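PDB 2GOP: trilobed Protease from Pyrococcus furiosus, which is a probable peptide-cleaving hydrolase, here represented by its seven-bladed beta-propeller domain of open Velcro topology, which may help to govern substrate access. Local coordinates for residues V185-R190 with D201-E206. Sequence-based numbering, arbitrary orientation.
Sequences VNVPHR and DIYIWE
Val185 and Tyr203 form an antiparallel hydrogen-bonded pair, and Val187 and Asp201 form a second one, so four backbone bonds tie strand 182-188 to strand 200-206. All are short, and three are nearly straight: Val185 N lies 2.8 Å from Tyr203 O, and Val187 N lies 2.9 Å from Asp201 O; the bond from Asp201 N to Val187 O is more bent. Between the pairs sit Asn186 and Ile202, a non-hydrogen-bonded pair, where Ile202 CA adds a CA-H...O contact of 3.3 Å to Val185 O.

Just past the Val187-Asp201 pair, His189 ND1 donates a forked, bent hydrogen bond to the Asp201 carboxylate, 3.0 Å from OD1 and 3.2 Å from OD2. It meets both oxygens on the syn side but tilted out of the carboxylate plane, with ring and carboxylate planes 80° apart. With CG anti to the backbone N (chi1 -176°), the imidazole swings over to this carboxylate, while NE2 bonds Glu191 and Asp201 OD1 also accepts the Lys216 backbone N–H. Were an alanine here instead of His189, the Asp201 carboxylate would lose its imidazole donor and, though still held by Lys216, would probably be less restrained in its rotation.

Apolar contacts are sparser. On the face bearing Asp201, Val187 CG2 meets Tyr203 CD1 at 4.2 Å and Val185 CG2 lies beside CB of Trp205, the residue whose indole stacks on Phe168 of the preceding sheet. On the other face, the amide oxygen OD1 of Asn186 makes a van der Waals contact with Ile202 CG1 at 3.6 Å; the buried Asn186 amide is satisfied by Ser175 OG at ND2 and Ala221 N at OD1.

Together these interactions join the second and third strands of a four-stranded antiparallel blade in the seven-bladed beta-propeller.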
ATOM      1  N   VAL A 185      12.729   0.112 -15.572  1.00 30.70           N
ATOM      2  CA  VAL A 185      12.207   1.202 -14.765  1.00 32.95           C
ATOM      3  C   VAL A 185      10.689   1.224 -14.805  1.00 33.10           C
ATOM      4  O   VAL A 185      10.091   1.308 -15.881  1.00 32.28           O
ATOM      5  CB  VAL A 185      12.752   2.548 -15.248  1.00 31.40           C
ATOM      6  CG1 VAL A 185      12.205   3.696 -14.398  1.00 31.11           C
ATOM      7  CG2 VAL A 185      14.287   2.539 -15.207  1.00 34.82           C
ATOM      8  N   ASN A 186      10.090   1.150 -13.612  1.00 34.75           N
ATOM      9  CA  ASN A 186       8.653   1.235 -13.418  1.00 33.87           C
ATOM     10  C   ASN A 186       8.270   2.656 -13.027  1.00 34.40           C
ATOM     11  O   ASN A 186       8.758   3.168 -12.030  1.00 31.37           O
ATOM     12  CB  ASN A 186       8.204   0.284 -12.308  1.00 33.43           C
ATOM     13  CG  ASN A 186       8.747  -1.112 -12.479  1.00 35.71           C
ATOM     14  OD1 ASN A 186       8.487  -1.750 -13.482  1.00 35.79           O
ATOM     15  ND2 ASN A 186       9.474  -1.610 -11.476  1.00 34.24           N
ATOM     16  N   VAL A 187       7.383   3.266 -13.810  1.00 34.91           N
ATOM     17  CA  VAL A 187       6.892   4.618 -13.555  1.00 39.00           C
ATOM     18  C   VAL A 187       5.363   4.580 -13.466  1.00 40.22           C
ATOM     19  O   VAL A 187       4.710   4.002 -14.338  1.00 36.45           O
ATOM     20  CB  VAL A 187       7.336   5.584 -14.689  1.00 40.54           C
ATOM     21  CG1 VAL A 187       6.898   7.016 -14.407  1.00 40.04           C
ATOM     22  CG2 VAL A 187       8.855   5.529 -14.855  1.00 43.33           C
ATOM     23  N   PRO A 188       4.779   5.190 -12.417  1.00 42.54           N
ATOM     24  CA  PRO A 188       3.322   5.157 -12.330  1.00 45.42           C
ATOM     25  C   PRO A 188       2.686   5.839 -13.534  1.00 46.98           C
ATOM     26  O   PRO A 188       3.130   6.905 -13.936  1.00 45.01           O
ATOM     27  CB  PRO A 188       3.024   5.953 -11.053  1.00 44.15           C
ATOM     28  CG  PRO A 188       4.282   5.911 -10.273  1.00 46.94           C
ATOM     29  CD  PRO A 188       5.373   5.928 -11.291  1.00 43.62           C
ATOM     30  N   HIS A 189       1.683   5.204 -14.126  1.00 50.69           N
ATOM     31  CA  HIS A 189       0.956   5.811 -15.220  1.00 54.67           C
ATOM     32  C   HIS A 189      -0.134   6.683 -14.599  1.00 59.71           C
ATOM     33  O   HIS A 189      -1.244   6.223 -14.318  1.00 60.60           O
ATOM     34  CB  HIS A 189       0.379   4.754 -16.157  1.00 53.48           C
ATOM     35  CG  HIS A 189      -0.297   5.330 -17.358  1.00 52.45           C
ATOM     36  ND1 HIS A 189       0.339   5.486 -18.569  1.00 52.90           N
ATOM     37  CD2 HIS A 189      -1.551   5.807 -17.528  1.00 53.08           C
ATOM     38  CE1 HIS A 189      -0.498   6.024 -19.437  1.00 52.97           C
ATOM     39  NE2 HIS A 189      -1.652   6.229 -18.830  1.00 52.75           N
ATOM     40  N   ARG A 190       0.235   7.938 -14.361  1.00 66.51           N
ATOM     41  CA  ARG A 190      -0.627   8.974 -13.767  1.00 68.89           C
ATOM     42  C   ARG A 190      -2.028   9.057 -14.370  1.00 71.77           C
ATOM     43  O   ARG A 190      -3.023   9.100 -13.649  1.00 72.46           O
ATOM     44  CB  ARG A 190       0.038  10.342 -13.980  1.00 70.25           C
ATOM     45  CG  ARG A 190      -0.331  11.414 -12.961  1.00 71.39           C
ATOM     46  CD  ARG A 190       0.835  11.662 -12.022  1.00 76.27           C
ATOM     47  NE  ARG A 190       2.022  12.076 -12.775  1.00 78.07           N
ATOM     48  CZ  ARG A 190       3.286  11.839 -12.421  1.00 78.90           C
ATOM     49  NH1 ARG A 190       3.576  11.174 -11.303  1.00 79.28           N
ATOM     50  NH2 ARG A 190       4.273  12.272 -13.202  1.00 78.48           N
ATOM     51  N   ASP A 201       3.807   2.410 -16.518  1.00 34.76           N
ATOM     52  CA  ASP A 201       4.597   2.296 -17.738  1.00 35.97           C
ATOM     53  C   ASP A 201       5.931   1.685 -17.329  1.00 34.78           C
ATOM     54  O   ASP A 201       6.444   1.988 -16.259  1.00 38.58           O
ATOM     55  CB  ASP A 201       4.828   3.662 -18.375  1.00 36.57           C
ATOM     56  CG  ASP A 201       3.542   4.333 -18.813  1.00 38.81           C
ATOM     57  OD1 ASP A 201       2.565   3.624 -19.130  1.00 37.87           O
ATOM     58  OD2 ASP A 201       3.516   5.576 -18.838  1.00 41.16           O
ATOM     59  N   ILE A 202       6.470   0.802 -18.157  1.00 35.69           N
ATOM     60  CA  ILE A 202       7.753   0.150 -17.853  1.00 35.83           C
ATOM     61  C   ILE A 202       8.719   0.365 -19.009  1.00 36.07           C
ATOM     62  O   ILE A 202       8.416   0.022 -20.152  1.00 36.18           O
ATOM     63  CB  ILE A 202       7.611  -1.355 -17.606  1.00 35.15           C
ATOM     64  CG1 ILE A 202       6.596  -1.627 -16.485  1.00 36.56           C
ATOM     65  CG2 ILE A 202       8.996  -1.968 -17.276  1.00 33.82           C
ATOM     66  CD1 ILE A 202       6.163  -3.080 -16.382  1.00 29.40           C
ATOM     67  N   TYR A 203       9.877   0.940 -18.686  1.00 39.30           N
ATOM     68  CA  TYR A 203      10.916   1.257 -19.656  1.00 37.50           C
ATOM     69  C   TYR A 203      12.125   0.393 -19.402  1.00 37.45           C
ATOM     70  O   TYR A 203      12.289  -0.166 -18.320  1.00 36.20           O
ATOM     71  CB  TYR A 203      11.342   2.719 -19.522  1.00 38.02           C
ATOM     72  CG  TYR A 203      10.232   3.701 -19.772  1.00 36.71           C
ATOM     73  CD1 TYR A 203       9.351   4.059 -18.756  1.00 36.81           C
ATOM     74  CD2 TYR A 203      10.070   4.284 -21.021  1.00 38.03           C
ATOM     75  CE1 TYR A 203       8.314   4.964 -18.995  1.00 41.20           C
ATOM     76  CE2 TYR A 203       9.056   5.195 -21.268  1.00 38.39           C
ATOM     77  CZ  TYR A 203       8.182   5.532 -20.255  1.00 40.58           C
ATOM     78  OH  TYR A 203       7.185   6.436 -20.512  1.00 43.72           O
ATOM     79  N   ILE A 204      12.983   0.292 -20.404  1.00 37.19           N
ATOM     80  CA  ILE A 204      14.312  -0.256 -20.204  1.00 39.93           C
ATOM     81  C   ILE A 204      15.333   0.832 -20.567  1.00 38.66           C
ATOM     82  O   ILE A 204      15.205   1.509 -21.592  1.00 37.00           O
ATOM     83  CB  ILE A 204      14.523  -1.599 -20.969  1.00 42.00           C
ATOM     84  CG1 ILE A 204      15.800  -2.293 -20.465  1.00 47.26           C
ATOM     85  CG2 ILE A 204      14.547  -1.368 -22.489  1.00 42.84           C
ATOM     86  CD1 ILE A 204      15.729  -3.827 -20.447  1.00 40.07           C
ATOM     87  N   TRP A 205      16.330   0.990 -19.701  1.00 37.68           N
ATOM     88  CA  TRP A 205      17.184   2.155 -19.683  1.00 38.27           C
ATOM     89  C   TRP A 205      18.646   1.739 -19.796  1.00 39.41           C
ATOM     90  O   TRP A 205      19.079   0.791 -19.140  1.00 38.58           O
ATOM     91  CB  TRP A 205      16.951   2.908 -18.365  1.00 40.29           C
ATOM     92  CG  TRP A 205      17.520   4.309 -18.305  1.00 41.45           C
ATOM     93  CD1 TRP A 205      16.840   5.477 -18.521  1.00 41.37           C
ATOM     94  CD2 TRP A 205      18.866   4.684 -17.976  1.00 42.32           C
ATOM     95  NE1 TRP A 205      17.683   6.550 -18.359  1.00 44.13           N
ATOM     96  CE2 TRP A 205      18.932   6.094 -18.030  1.00 39.68           C
ATOM     97  CE3 TRP A 205      20.025   3.968 -17.658  1.00 43.26           C
ATOM     98  CZ2 TRP A 205      20.107   6.802 -17.769  1.00 43.62           C
ATOM     99  CZ3 TRP A 205      21.197   4.669 -17.402  1.00 43.49           C
ATOM    100  CH2 TRP A 205      21.227   6.075 -17.453  1.00 42.82           C
ATOM    101  N   GLU A 206      19.400   2.437 -20.636  1.00 40.00           N
ATOM    102  CA  GLU A 206      20.843   2.252 -20.694  1.00 42.39           C
ATOM    103  C   GLU A 206      21.530   3.475 -21.294  1.00 43.64           C
ATOM    104  O   GLU A 206      21.062   4.031 -22.290  1.00 42.12           O
ATOM    105  CB  GLU A 206      21.217   0.994 -21.492  1.00 43.53           C
ATOM    106  CG  GLU A 206      22.704   0.639 -21.380  1.00 44.84           C
ATOM    107  CD  GLU A 206      23.068  -0.692 -22.040  1.00 48.16           C
ATOM    108  OE1 GLU A 206      22.360  -1.110 -22.973  1.00 44.05           O
ATOM    109  OE2 GLU A 206      24.084  -1.306 -21.628  1.00 49.89           O
TER